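PDB 1XSZ: guanine nucleotide exchange protein from Legionella pneumophila, which probably acts as a guanine nucleotide exchange factor for ADP-ribosylation factors, with a capping domain lying over the active site of its Sec7 domain. Local coordinates for residues Leu144-His149 with Lys287-Glu292; Phe100-Glu105 with Phe194-Val199; Phe256-Lys261 with Gln278-Asn283; Glu206-Thr211 with Gly291-Val296. All coordinates share one frame; numbering follows the deposited sequence. Where two conformers were deposited one is given.

Contact 1: residues Leu144-His149 with Lys287-Glu292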
loop_
_atom_site.group_PDB
_atom_site.type_symbol
_atom_site.label_atom_id
_atom_site.label_comp_id
_atom_site.label_asym_id
_atom_site.label_seq_id
_atom_site.Cartn_x
_atom_site.Cartn_y
_atom_site.Cartn_z
ATOM N N LEU A 144 -12.076 14.214 -0.245
ATOM C CA LEU A 144 -12.432 15.624 -0.181
ATOM C C LEU A 144 -11.184 16.508 -0.091
ATOM O O LEU A 144 -11.151 17.607 -0.648
ATOM C CB LEU A 144 -13.364 15.873 1.014
ATOM C CG LEU A 144 -13.924 17.284 1.167
ATOM C CD1 LEU A 144 -14.696 17.679 -0.088
ATOM C CD2 LEU A 144 -14.843 17.324 2.380
ATOM N N ASN A 145 -10.162 16.029 0.613
ATOM C CA ASN A 145 -8.913 16.780 0.727
ATOM C C ASN A 145 -8.331 17.028 -0.675
ATOM O O ASN A 145 -7.914 18.137 -0.993
ATOM C CB ASN A 145 -7.931 16.002 1.609
ATOM C CG ASN A 145 -6.577 16.669 1.715
ATOM O OD1 ASN A 145 -5.584 16.182 1.154
ATOM N ND2 ASN A 145 -6.521 17.782 2.429
ATOM N N THR A 146 -8.310 15.996 -1.516
ATOM C CA THR A 146 -7.799 16.165 -2.875
ATOM C C THR A 146 -8.739 17.062 -3.678
ATOM O O THR A 146 -8.304 17.962 -4.396
ATOM C CB THR A 146 -7.686 14.815 -3.596
ATOM O OG1 THR A 146 -6.623 14.055 -3.019
ATOM C CG2 THR A 146 -7.412 15.020 -5.089
ATOM N N ASP A 147 -10.034 16.814 -3.542
ATOM C CA ASP A 147 -11.024 17.586 -4.272
ATOM C C ASP A 147 -10.916 19.087 -4.007
ATOM O O ASP A 147 -10.967 19.896 -4.937
ATOM C CB ASP A 147 -12.418 17.072 -3.910
ATOM C CG ASP A 147 -13.495 17.615 -4.812
ATOM O OD1 ASP A 147 -14.158 18.597 -4.434
ATOM O OD2 ASP A 147 -13.672 17.046 -5.911
ATOM N N LEU A 148 -10.740 19.458 -2.742
ATOM C CA LEU A 148 -10.665 20.862 -2.370
ATOM C C LEU A 148 -9.317 21.532 -2.571
ATOM O O LEU A 148 -9.254 22.736 -2.822
ATOM C CB LEU A 148 -11.086 21.032 -0.903
ATOM C CG LEU A 148 -12.508 20.582 -0.558
ATOM C CD1 LEU A 148 -12.817 20.908 0.904
ATOM C CD2 LEU A 148 -13.500 21.284 -1.484
ATOM N N HIS A 149 -8.242 20.761 -2.484
ATOM C CA HIS A 149 -6.911 21.349 -2.582
ATOM C C HIS A 149 -6.102 21.122 -3.852
ATOM O O HIS A 149 -5.019 21.686 -4.004
ATOM C CB HIS A 149 -6.130 20.952 -1.333
ATOM C CG HIS A 149 -6.796 21.402 -0.070
ATOM N ND1 HIS A 149 -7.077 22.729 0.178
ATOM C CD2 HIS A 149 -7.302 20.707 0.975
ATOM C CE1 HIS A 149 -7.729 22.831 1.323
ATOM N NE2 HIS A 149 -7.878 21.619 1.827
ATOM N N LYS A 287 -3.304 12.439 -9.947
ATOM C CA LYS A 287 -2.101 13.131 -10.405
ATOM C C LYS A 287 -1.546 14.117 -9.391
ATOM O O LYS A 287 -0.347 14.387 -9.371
ATOM C CB LYS A 287 -2.382 13.886 -11.706
ATOM C CG LYS A 287 -2.635 13.006 -12.917
ATOM C CD LYS A 287 -2.780 13.856 -14.171
ATOM C CE LYS A 287 -3.034 13.002 -15.403
ATOM N NZ LYS A 287 -4.339 12.289 -15.333
ATOM N N TRP A 288 -2.425 14.652 -8.551
ATOM C CA TRP A 288 -2.033 15.634 -7.550
ATOM C C TRP A 288 -1.027 15.057 -6.557
ATOM O O TRP A 288 -0.137 15.765 -6.067
ATOM C CB TRP A 288 -3.285 16.122 -6.812
ATOM C CG TRP A 288 -3.048 17.262 -5.877
ATOM C CD1 TRP A 288 -2.470 18.463 -6.176
ATOM C CD2 TRP A 288 -3.414 17.325 -4.495
ATOM N NE1 TRP A 288 -2.455 19.271 -5.063
ATOM C CE2 TRP A 288 -3.027 18.596 -4.017
ATOM C CE3 TRP A 288 -4.034 16.428 -3.614
ATOM C CZ2 TRP A 288 -3.239 18.993 -2.693
ATOM C CZ3 TRP A 288 -4.245 16.824 -2.299
ATOM C CH2 TRP A 288 -3.846 18.097 -1.852
ATOM N N LEU A 289 -1.150 13.764 -6.284
ATOM C CA LEU A 289 -0.274 13.103 -5.329
ATOM C C LEU A 289 0.600 11.999 -5.903
ATOM O O LEU A 289 1.645 11.681 -5.336
ATOM C CB LEU A 289 -1.107 12.514 -4.185
ATOM C CG LEU A 289 -1.885 13.517 -3.332
ATOM C CD1 LEU A 289 -2.861 12.786 -2.420
ATOM C CD2 LEU A 289 -0.912 14.355 -2.522
ATOM N N PHE A 290 0.186 11.418 -7.024
ATOM C CA PHE A 290 0.939 10.312 -7.593
ATOM C C PHE A 290 1.509 10.518 -8.994
ATOM O O PHE A 290 1.962 9.566 -9.627
ATOM C CB PHE A 290 0.085 9.040 -7.534
ATOM C CG PHE A 290 -0.376 8.695 -6.141
ATOM C CD1 PHE A 290 -1.597 9.158 -5.659
ATOM C CD2 PHE A 290 0.443 7.958 -5.288
ATOM C CE1 PHE A 290 -1.997 8.895 -4.343
ATOM C CE2 PHE A 290 0.053 7.690 -3.973
ATOM C CZ PHE A 290 -1.167 8.160 -3.502
ATOM N N GLY A 291 1.496 11.756 -9.473
ATOM C CA GLY A 291 2.062 12.038 -10.781
ATOM C C GLY A 291 1.176 11.776 -11.982
ATOM O O GLY A 291 0.045 11.307 -11.857
ATOM N N GLU A 292 1.718 12.054 -13.164
ATOM C CA GLU A 292 0.979 11.904 -14.413
ATOM C C GLU A 292 1.293 10.646 -15.216
ATOM O O GLU A 292 0.908 10.546 -16.378
ATOM C CB GLU A 292 1.237 13.127 -15.297
ATOM C CG GLU A 292 0.943 14.459 -14.623
ATOM C CD GLU A 292 1.284 15.646 -15.505
ATOM O OE1 GLU A 292 2.459 15.769 -15.914
ATOM O OE2 GLU A 292 0.376 16.456 -15.787
#

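Contact 2: residues Phe100-Glu105 with Phe194-Val199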
loop_
_atom_site.group_PDB
_atom_site.type_symbol
_atom_site.label_atom_id
_atom_site.label_comp_id
_atom_site.label_asym_id
_atom_site.label_seq_id
_atom_site.Cartn_x
_atom_site.Cartn_y
_atom_site.Cartn_z
ATOM N N PHE A 100 3.006 8.339 9.215
ATOM C CA PHE A 100 3.697 7.414 8.323
ATOM C C PHE A 100 4.389 7.994 7.109
ATOM O O PHE A 100 4.144 9.126 6.701
ATOM C CB PHE A 100 2.706 6.398 7.734
ATOM C CG PHE A 100 1.815 5.727 8.736
ATOM C CD1 PHE A 100 0.622 6.318 9.151
ATOM C CD2 PHE A 100 2.152 4.479 9.238
ATOM C CE1 PHE A 100 -0.219 5.664 10.055
ATOM C CE2 PHE A 100 1.322 3.819 10.138
ATOM C CZ PHE A 100 0.131 4.413 10.548
ATOM N N LYS A 101 5.277 7.176 6.549
ATOM C CA LYS A 101 5.870 7.466 5.255
ATOM C C LYS A 101 4.890 6.498 4.586
ATOM O O LYS A 101 5.056 5.269 4.602
ATOM C CB LYS A 101 7.319 6.988 5.152
ATOM C CG LYS A 101 8.294 8.004 5.737
ATOM C CD LYS A 101 9.714 7.805 5.237
ATOM C CE LYS A 101 10.635 8.905 5.746
ATOM N NZ LYS A 101 12.012 8.752 5.202
ATOM N N LEU A 102 3.812 7.072 4.073
ATOM C CA LEU A 102 2.724 6.298 3.500
ATOM C C LEU A 102 3.053 5.449 2.297
ATOM O O LEU A 102 3.754 5.890 1.385
ATOM C CB LEU A 102 1.572 7.236 3.139
ATOM C CG LEU A 102 0.897 7.971 4.306
ATOM C CD1 LEU A 102 0.110 9.162 3.783
ATOM C CD2 LEU A 102 0.009 7.009 5.078
ATOM N N PRO A 103 2.579 4.196 2.288
ATOM C CA PRO A 103 2.861 3.343 1.133
ATOM C C PRO A 103 2.198 3.959 -0.100
ATOM O O PRO A 103 1.208 4.682 0.016
ATOM C CB PRO A 103 2.235 2.006 1.526
ATOM C CG PRO A 103 1.152 2.396 2.501
ATOM C CD PRO A 103 1.815 3.468 3.315
ATOM N N GLY A 104 2.752 3.683 -1.277
ATOM C CA GLY A 104 2.187 4.223 -2.500
ATOM C C GLY A 104 1.343 3.185 -3.213
ATOM O O GLY A 104 1.128 3.273 -4.421
ATOM N N GLU A 105 0.860 2.204 -2.456
ATOM C CA GLU A 105 0.040 1.119 -2.987
ATOM C C GLU A 105 -1.346 1.191 -2.364
ATOM O O GLU A 105 -1.482 1.279 -1.146
ATOM C CB GLU A 105 0.692 -0.219 -2.663
ATOM C CG GLU A 105 2.087 -0.365 -3.262
ATOM C CD GLU A 105 2.856 -1.499 -2.631
ATOM O OE1 GLU A 105 2.492 -2.668 -2.856
ATOM O OE2 GLU A 105 3.820 -1.218 -1.889
ATOM N N PHE A 194 -4.511 17.947 4.642
ATOM C CA PHE A 194 -3.782 16.880 5.312
ATOM C C PHE A 194 -2.312 16.981 4.923
ATOM O O PHE A 194 -1.979 17.517 3.867
ATOM C CB PHE A 194 -4.258 15.495 4.854
ATOM C CG PHE A 194 -5.566 15.056 5.449
ATOM C CD1 PHE A 194 -5.838 15.243 6.802
ATOM C CD2 PHE A 194 -6.504 14.395 4.665
ATOM C CE1 PHE A 194 -7.025 14.775 7.361
ATOM C CE2 PHE A 194 -7.692 13.924 5.216
ATOM C CZ PHE A 194 -7.953 14.114 6.569
ATOM N N GLU A 195 -1.441 16.475 5.788
ATOM C CA GLU A 195 -0.017 16.428 5.482
ATOM C C GLU A 195 0.178 14.979 5.039
ATOM O O GLU A 195 0.020 14.051 5.832
ATOM C CB GLU A 195 0.841 16.712 6.717
ATOM C CG GLU A 195 2.336 16.626 6.417
ATOM C CD GLU A 195 3.211 16.876 7.629
ATOM O OE1 GLU A 195 3.020 17.911 8.298
ATOM O OE2 GLU A 195 4.099 16.040 7.906
ATOM N N LEU A 196 0.500 14.787 3.766
ATOM C CA LEU A 196 0.673 13.445 3.222
ATOM C C LEU A 196 2.071 13.256 2.663
ATOM O O LEU A 196 2.467 13.932 1.710
ATOM C CB LEU A 196 -0.359 13.196 2.120
ATOM C CG LEU A 196 -1.823 13.397 2.517
ATOM C CD1 LEU A 196 -2.700 13.311 1.270
ATOM C CD2 LEU A 196 -2.229 12.357 3.549
ATOM N N ASN A 197 2.816 12.339 3.265
ATOM C CA ASN A 197 4.180 12.055 2.838
ATOM C C ASN A 197 4.253 10.602 2.381
ATOM O O ASN A 197 4.268 9.687 3.199
ATOM C CB ASN A 197 5.141 12.299 4.007
ATOM C CG ASN A 197 5.036 13.712 4.567
ATOM O OD1 ASN A 197 4.914 13.907 5.779
ATOM N ND2 ASN A 197 5.086 14.701 3.688
ATOM N N PHE A 198 4.285 10.396 1.070
ATOM C CA PHE A 198 4.349 9.051 0.510
ATOM C C PHE A 198 5.769 8.609 0.205
ATOM O O PHE A 198 6.654 9.437 -0.023
ATOM C CB PHE A 198 3.542 8.969 -0.791
ATOM C CG PHE A 198 2.065 9.131 -0.602
ATOM C CD1 PHE A 198 1.465 10.384 -0.705
ATOM C CD2 PHE A 198 1.272 8.032 -0.292
ATOM C CE1 PHE A 198 0.098 10.535 -0.500
ATOM C CE2 PHE A 198 -0.097 8.172 -0.084
ATOM C CZ PHE A 198 -0.685 9.428 -0.188
ATOM N N VAL A 199 5.981 7.298 0.205
ATOM C CA VAL A 199 7.286 6.742 -0.137
ATOM C C VAL A 199 7.503 7.070 -1.617
ATOM O O VAL A 199 6.543 7.179 -2.374
ATOM C CB VAL A 199 7.313 5.202 0.043
ATOM C CG1 VAL A 199 7.060 4.842 1.495
ATOM C CG2 VAL A 199 6.263 4.544 -0.850
HETATM O O HOH W 1 2.292 11.094 5.812
#

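Contact 3: residues Phe256-Lys261 with Gln278-Asn283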
loop_
_atom_site.group_PDB
_atom_site.type_symbol
_atom_site.label_atom_id
_atom_site.label_comp_id
_atom_site.label_asym_id
_atom_site.label_seq_id
_atom_site.Cartn_x
_atom_site.Cartn_y
_atom_site.Cartn_z
ATOM N N PHE A 256 -10.037 6.805 -7.438
ATOM C CA PHE A 256 -10.075 8.262 -7.398
ATOM C C PHE A 256 -8.786 8.811 -6.774
ATOM O O PHE A 256 -8.111 9.669 -7.338
ATOM C CB PHE A 256 -11.304 8.676 -6.562
ATOM C CG PHE A 256 -11.432 10.157 -6.287
ATOM C CD1 PHE A 256 -10.607 10.798 -5.362
ATOM C CD2 PHE A 256 -12.451 10.891 -6.890
ATOM C CE1 PHE A 256 -10.801 12.143 -5.040
ATOM C CE2 PHE A 256 -12.655 12.233 -6.577
ATOM C CZ PHE A 256 -11.827 12.863 -5.644
ATOM N N PHE A 257 -8.440 8.277 -5.613
ATOM C CA PHE A 257 -7.286 8.750 -4.865
ATOM C C PHE A 257 -5.911 8.444 -5.456
ATOM O O PHE A 257 -5.024 9.309 -5.444
ATOM C CB PHE A 257 -7.387 8.195 -3.436
ATOM C CG PHE A 257 -6.365 8.744 -2.472
ATOM C CD1 PHE A 257 -6.237 10.117 -2.263
ATOM C CD2 PHE A 257 -5.565 7.875 -1.735
ATOM C CE1 PHE A 257 -5.325 10.618 -1.328
ATOM C CE2 PHE A 257 -4.652 8.367 -0.800
ATOM C CZ PHE A 257 -4.535 9.740 -0.599
ATOM N N THR A 258 -5.748 7.236 -5.992
ATOM C CA THR A 258 -4.447 6.788 -6.497
ATOM C C THR A 258 -4.356 6.374 -7.963
ATOM O O THR A 258 -3.251 6.154 -8.465
ATOM C CB THR A 258 -3.957 5.559 -5.710
ATOM O OG1 THR A 258 -4.757 4.423 -6.069
ATOM C CG2 THR A 258 -4.064 5.784 -4.200
ATOM N N GLY A 259 -5.494 6.230 -8.633
ATOM C CA GLY A 259 -5.490 5.796 -10.025
ATOM C C GLY A 259 -5.477 4.278 -10.130
ATOM O O GLY A 259 -5.354 3.708 -11.213
ATOM N N TYR A 260 -5.623 3.616 -8.992
ATOM C CA TYR A 260 -5.616 2.164 -8.899
ATOM C C TYR A 260 -6.660 1.526 -9.813
ATOM O O TYR A 260 -7.824 1.950 -9.833
ATOM C CB TYR A 260 -5.878 1.776 -7.440
ATOM C CG TYR A 260 -5.824 0.305 -7.099
ATOM C CD1 TYR A 260 -4.730 -0.493 -7.455
ATOM C CD2 TYR A 260 -6.837 -0.274 -6.330
ATOM C CE1 TYR A 260 -4.653 -1.828 -7.041
ATOM C CE2 TYR A 260 -6.767 -1.591 -5.916
ATOM C CZ TYR A 260 -5.681 -2.368 -6.269
ATOM O OH TYR A 260 -5.631 -3.675 -5.850
ATOM N N LYS A 261 -6.235 0.508 -10.557
ATOM C CA LYS A 261 -7.123 -0.216 -11.463
ATOM C C LYS A 261 -7.261 -1.682 -11.061
ATOM O O LYS A 261 -7.944 -2.457 -11.738
ATOM C CB LYS A 261 -6.618 -0.124 -12.907
ATOM C CG LYS A 261 -6.603 1.285 -13.468
ATOM C CD LYS A 261 -6.531 1.288 -14.986
ATOM C CE LYS A 261 -7.804 0.714 -15.595
ATOM N NZ LYS A 261 -7.786 0.787 -17.082
ATOM N N GLN A 278 0.104 -4.930 -9.756
ATOM C CA GLN A 278 -0.799 -3.809 -9.527
ATOM C C GLN A 278 -0.724 -2.851 -10.700
ATOM O O GLN A 278 0.357 -2.585 -11.221
ATOM C CB GLN A 278 -0.398 -3.050 -8.263
ATOM C CG GLN A 278 -0.346 -3.878 -7.012
ATOM C CD GLN A 278 0.261 -3.103 -5.865
ATOM O OE1 GLN A 278 -0.199 -2.011 -5.531
ATOM N NE2 GLN A 278 1.300 -3.657 -5.263
ATOM N N VAL A 279 -1.866 -2.307 -11.093
ATOM C CA VAL A 279 -1.916 -1.366 -12.197
ATOM C C VAL A 279 -2.531 -0.043 -11.753
ATOM O O VAL A 279 -3.553 -0.028 -11.063
ATOM C CB VAL A 279 -2.746 -1.936 -13.373
ATOM C CG1 VAL A 279 -2.850 -0.910 -14.481
ATOM C CG2 VAL A 279 -2.103 -3.214 -13.892
ATOM N N TYR A 280 -1.896 1.056 -12.141
ATOM C CA TYR A 280 -2.379 2.395 -11.828
ATOM C C TYR A 280 -2.351 3.249 -13.088
ATOM O O TYR A 280 -1.375 3.224 -13.830
ATOM C CB TYR A 280 -1.498 3.093 -10.778
ATOM C CG TYR A 280 -1.430 2.401 -9.445
ATOM C CD1 TYR A 280 -0.623 1.283 -9.261
ATOM C CD2 TYR A 280 -2.211 2.836 -8.371
ATOM C CE1 TYR A 280 -0.596 0.609 -8.048
ATOM C CE2 TYR A 280 -2.193 2.171 -7.154
ATOM C CZ TYR A 280 -1.389 1.055 -6.999
ATOM O OH TYR A 280 -1.397 0.366 -5.813
ATOM N N THR A 281 -3.424 3.988 -13.342
ATOM C CA THR A 281 -3.467 4.891 -14.482
ATOM C C THR A 281 -3.882 6.239 -13.909
ATOM O O THR A 281 -4.817 6.334 -13.107
ATOM C CB THR A 281 -4.448 4.423 -15.589
ATOM O OG1 THR A 281 -5.766 4.289 -15.056
ATOM C CG2 THR A 281 -3.996 3.095 -16.158
ATOM N N PRO A 282 -3.188 7.306 -14.305
ATOM C CA PRO A 282 -3.497 8.642 -13.797
ATOM C C PRO A 282 -4.829 9.270 -14.173
ATOM O O PRO A 282 -5.346 9.068 -15.271
ATOM C CB PRO A 282 -2.320 9.474 -14.295
ATOM C CG PRO A 282 -1.992 8.814 -15.616
ATOM C CD PRO A 282 -2.062 7.346 -15.258
ATOM N N ASN A 283 -5.397 10.011 -13.227
ATOM C CA ASN A 283 -6.618 10.760 -13.472
ATOM C C ASN A 283 -6.423 12.124 -12.813
ATOM O O ASN A 283 -5.449 12.340 -12.088
ATOM C CB ASN A 283 -7.875 10.028 -12.963
ATOM C CG ASN A 283 -7.867 9.782 -11.477
ATOM O OD1 ASN A 283 -7.807 10.717 -10.684
ATOM N ND2 ASN A 283 -7.947 8.515 -11.087
HETATM O O HOH W 2 -7.517 3.592 -17.351
#

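Contact 4: residues Glu206-Thr211 with Gly291-Val296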
loop_
_atom_site.group_PDB
_atom_site.type_symbol
_atom_site.label_atom_id
_atom_site.label_comp_id
_atom_site.label_asym_id
_atom_site.label_seq_id
_atom_site.Cartn_x
_atom_site.Cartn_y
_atom_site.Cartn_z
ATOM N N GLU A 206 8.980 -1.741 -10.304
ATOM C CA GLU A 206 8.010 -0.751 -10.725
ATOM C C GLU A 206 8.359 -0.266 -12.113
ATOM O O GLU A 206 9.505 0.107 -12.379
ATOM C CB GLU A 206 7.955 0.466 -9.799
ATOM C CG GLU A 206 6.859 1.441 -10.245
ATOM C CD GLU A 206 6.781 2.717 -9.431
ATOM O OE1 GLU A 206 5.828 3.492 -9.663
ATOM O OE2 GLU A 206 7.659 2.953 -8.576
ATOM N N LEU A 207 7.374 -0.313 -13.001
ATOM C CA LEU A 207 7.533 0.189 -14.347
ATOM C C LEU A 207 6.638 1.420 -14.381
ATOM O O LEU A 207 5.467 1.369 -13.982
ATOM C CB LEU A 207 7.056 -0.830 -15.386
ATOM C CG LEU A 207 7.839 -2.144 -15.434
ATOM C CD1 LEU A 207 7.145 -3.189 -14.571
ATOM C CD2 LEU A 207 7.954 -2.634 -16.876
ATOM N N THR A 208 7.183 2.540 -14.826
ATOM C CA THR A 208 6.404 3.758 -14.913
ATOM C C THR A 208 7.133 4.738 -15.806
ATOM O O THR A 208 8.328 4.988 -15.625
ATOM C CB THR A 208 6.157 4.380 -13.511
ATOM O OG1 THR A 208 5.357 5.558 -13.664
ATOM C CG2 THR A 208 7.470 4.747 -12.817
ATOM N N SER A 209 6.420 5.280 -16.786
ATOM C CA SER A 209 7.024 6.224 -17.713
ATOM C C SER A 209 5.953 6.917 -18.528
ATOM O O SER A 209 4.775 6.549 -18.477
ATOM C CB SER A 209 7.976 5.506 -18.673
ATOM O OG SER A 209 7.243 4.876 -19.710
ATOM N N THR A 210 6.382 7.910 -19.300
ATOM C CA THR A 210 5.491 8.684 -20.149
ATOM C C THR A 210 5.137 7.930 -21.428
ATOM O O THR A 210 4.315 8.397 -22.216
ATOM C CB THR A 210 6.139 10.022 -20.535
ATOM O OG1 THR A 210 7.431 9.773 -21.102
ATOM C CG2 THR A 210 6.292 10.915 -19.316
ATOM N N THR A 211 5.753 6.767 -21.629
ATOM C CA THR A 211 5.496 5.959 -22.820
ATOM C C THR A 211 5.000 4.546 -22.513
ATOM O O THR A 211 4.733 3.767 -23.427
ATOM C CB THR A 211 6.761 5.849 -23.703
ATOM O OG1 THR A 211 7.863 5.384 -22.914
ATOM C CG2 THR A 211 7.108 7.201 -24.307
ATOM N N GLY A 291 1.496 11.756 -9.473
ATOM C CA GLY A 291 2.062 12.038 -10.781
ATOM C C GLY A 291 1.176 11.776 -11.982
ATOM O O GLY A 291 0.045 11.307 -11.857
ATOM N N GLU A 292 1.718 12.054 -13.164
ATOM C CA GLU A 292 0.979 11.904 -14.413
ATOM C C GLU A 292 1.293 10.646 -15.216
ATOM O O GLU A 292 0.908 10.546 -16.378
ATOM C CB GLU A 292 1.237 13.127 -15.297
ATOM C CG GLU A 292 0.943 14.459 -14.623
ATOM C CD GLU A 292 1.284 15.646 -15.505
ATOM O OE1 GLU A 292 2.459 15.769 -15.914
ATOM O OE2 GLU A 292 0.376 16.456 -15.787
ATOM N N GLN A 293 1.970 9.681 -14.607
ATOM C CA GLN A 293 2.331 8.471 -15.336
ATOM C C GLN A 293 1.669 7.203 -14.833
ATOM O O GLN A 293 1.405 7.058 -13.642
ATOM C CB GLN A 293 3.846 8.246 -15.268
ATOM C CG GLN A 293 4.684 9.383 -15.799
ATOM C CD GLN A 293 6.164 9.217 -15.503
ATOM O OE1 GLN A 293 6.606 8.197 -14.960
ATOM N NE2 GLN A 293 6.939 10.224 -15.864
ATOM N N PRO A 294 1.376 6.266 -15.745
ATOM C CA PRO A 294 0.767 5.009 -15.319
ATOM C C PRO A 294 1.872 4.245 -14.587
ATOM O O PRO A 294 3.065 4.536 -14.765
ATOM C CB PRO A 294 0.380 4.344 -16.639
ATOM C CG PRO A 294 1.394 4.883 -17.596
ATOM C CD PRO A 294 1.471 6.336 -17.214
ATOM N N ARG A 295 1.489 3.273 -13.771
ATOM C CA ARG A 295 2.461 2.492 -13.026
ATOM C C ARG A 295 2.055 1.037 -12.984
ATOM O O ARG A 295 0.866 0.724 -12.955
ATOM C CB ARG A 295 2.548 2.973 -11.575
ATOM C CG ARG A 295 2.813 4.446 -11.375
ATOM C CD ARG A 295 2.303 4.878 -10.007
ATOM N NE ARG A 295 2.975 4.184 -8.911
ATOM C CZ ARG A 295 2.455 4.031 -7.697
ATOM N NH1 ARG A 295 1.251 4.510 -7.426
ATOM N NH2 ARG A 295 3.150 3.417 -6.749
ATOM N N VAL A 296 3.045 0.154 -12.983
ATOM C CA VAL A 296 2.813 -1.269 -12.839
ATOM C C VAL A 296 3.795 -1.694 -11.751
ATOM O O VAL A 296 4.994 -1.420 -11.849
ATOM C CB VAL A 296 3.097 -2.052 -14.136
ATOM C CG1 VAL A 296 2.958 -3.549 -13.872
ATOM C CG2 VAL A 296 2.125 -1.613 -15.236
HETATM O O HOH W 3 5.924 3.641 -5.891
#

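Contact 1: residues Leu144-His149 with Lys287-Glu292
The hydroxyl OG1 of T146 packs against the edge of W288, 3.6 Å from CE3, and lies 4.0 Å from the methyl CD1 of L289. The contact is part of the interface between the Sec7 domain and the capping domain of RalF. The short helix 287-290 of the capping domain presents its tryptophan to the C-terminal end of helix 131-149 in the Sec7 domain, whose LNTDLHNP sequence is a signature of that fold. No hydrogen bond crosses here, and shape does the work. A chi1 of -172° swings the W288 indole away from its own backbone N and across to the other helix, where T146 meets its rim. Near the helix end, CB of H149 rests 3.7 Å from CH2 of W288, while the imidazole turns away and its NE2 hydrogen bonds to I189 O. Threonine suits its place because it is compact enough for a ring to come close to its helix. The indole is held between two neighbours: the backbone C of H149 sits 3.6 Å above one face of the W288 ring, and CD2 of L289 stands 3.8 Å from the plane on the opposite face.

Contact 2: residues Phe100-Glu105 with Phe194-Val199
The segment 100-105 carries the FKLPGE sequence, a signature loop of Sec7 domains that in this family belongs to the active-site region. Here it is crossed by 194-199, the connection that leads from helix 179-191 toward the first strand of the cap, strand 204-208. The two irregular chains form a single beta bridge at L102 and F198. L102 N donates to N197 O at 2.8 Å, and V199 N donates to L102 O at 2.9 Å, so the backbone of one leucine is gripped through both its N-H and its C=O. Beside this bridge a water accepts from N197 N at 2.9 Å and lies close to F100 O.

The side chains of the bridged pair stay together. L102 places CD1 over one face of the F198 ring, 4.2 Å from its centroid and 20° off the normal, a CH-pi contact; its CB lies 3.5 Å from CD2 of the same ring. P103 O approaches that ring at its edge, near the plane, 3.4 Å from CD2 of F198. The same CD1 of L102 also lies 4.0 Å from CD2 of L196; leucine suits the place because its methyl can reach both the F198 ring and L196. V199 sets its methyl CG2 3.6 Å from G104 N.

Two backbone bonds thus tie the loop to the connection, with the L102, F198 and V199 side chains packed beside them. The loop's acidic end is engaged elsewhere: E105, at the N-cap of helix 106-123, forms a salt bridge with K108 and hydrogen bonds with Q278 and Q299 of the cap, so its buried carboxylate has partners for both oxygens.

Contact 3: residues Phe256-Lys261 with Gln278-Asn283
Y260 and Y280 form an antiparallel non-hydrogen-bonded pair at the start of the hairpin of strands 260-268 and 274-280, where helix 252-258 runs into the capping-domain sheet. Backbone bonds flank the pair: T281 N donates to G259 O at 2.9 Å, and K261 N to V279 O at 2.8 Å. Glycine fits at 259 because the chain leaves the helix with phi 86° and presses close on T281 O.

Aromatic packing follows. Y260 and Y280 point to the same sheet face, their planes 39° apart, and CD1 of Y260 lies over a face of the Y280 ring, 3.7 Å from CE2. T258 OG1 sits at the edge of the Y280 ring; it accepts from Y260 N in an ST turn and also bonds to L254 O.

Among polar groups, Y280 OH donates to Q278 OE1 at 2.7 Å and is bonded to A106 N of the Sec7 domain. K261, bent at chi3, lays its CD unusually close to T281 CG2, and its NZ reaches T281 OG1 through a water.

The two tyrosine rings thus pack together on one face of the sheet, and the buried Y280 hydroxyl is satisfied by Q278 and A106. The K261 charge is paired separately, in a salt bridge with D222.

Contact 4: residues Glu206-Thr211 with Gly291-Val296
Strands 204-208 and 295-300 pair antiparallel through L207 and V296, a hydrogen-bonded pair in which L207 N donates to V296 O and V296 N to L207 O, each bond 2.9 Å long. Beyond it the chains are tied by a side chain: T208 OG1 donates to P294 O at 2.7 Å. The threonine can reach that carbonyl across the gap because its chi1 of -179° turns the hydroxyl away from its own N-H, and P294, lacking an N-H, offers its C=O alone.

The charged pair lies next to this. E206, fully extended, brings OE1 to R295 NE at 3.0 Å, a salt bridge that runs within the guanidinium plane but meets the carboxylate from above its own plane. Its other oxygen, OE2, bonds to N323 ND2, so the acid serves two strands. Q293 lays its amide along the S209 backbone, with OE1 3.4 Å from CA of S209. On the other face L207 and V296 make apolar contact, CD1 to CB 4.2 Å.

Strand 204-208 is flanked in the sheet by strand 323-325 and strand 295-300. V296 and P294 rest on F218 of helix 216-224, whereas R295 turns the other way, to a cation-pi contact with Y280 and to F290 of helix 287-290.

In the fold
Contacts 3 and 4, with centres about 10 Å apart, share one sheet: strands 274-280 and 295-300 are neighbours, joined by Y280 O to R295 N at 2.9 Å. Contact 1 shares G291 and E292 with contact 4, and in contact 1 the helix just before that turn packs W288 on the Sec7 domain. Contact 2 is a second place where the Sec7 domain meets the cap side. Its signature loop is hydrogen-bonded to the cap by E105 OE1 to Q278 NE2 at 2.9 Å and by G104 O to R295 NH2 at 3.1 Å. CZ of F198 lies 3.6 Å from CZ of F290. Together these contacts describe a cap lying against the loop and helix that characterise the Sec7 active site, consistent with restricted access to it.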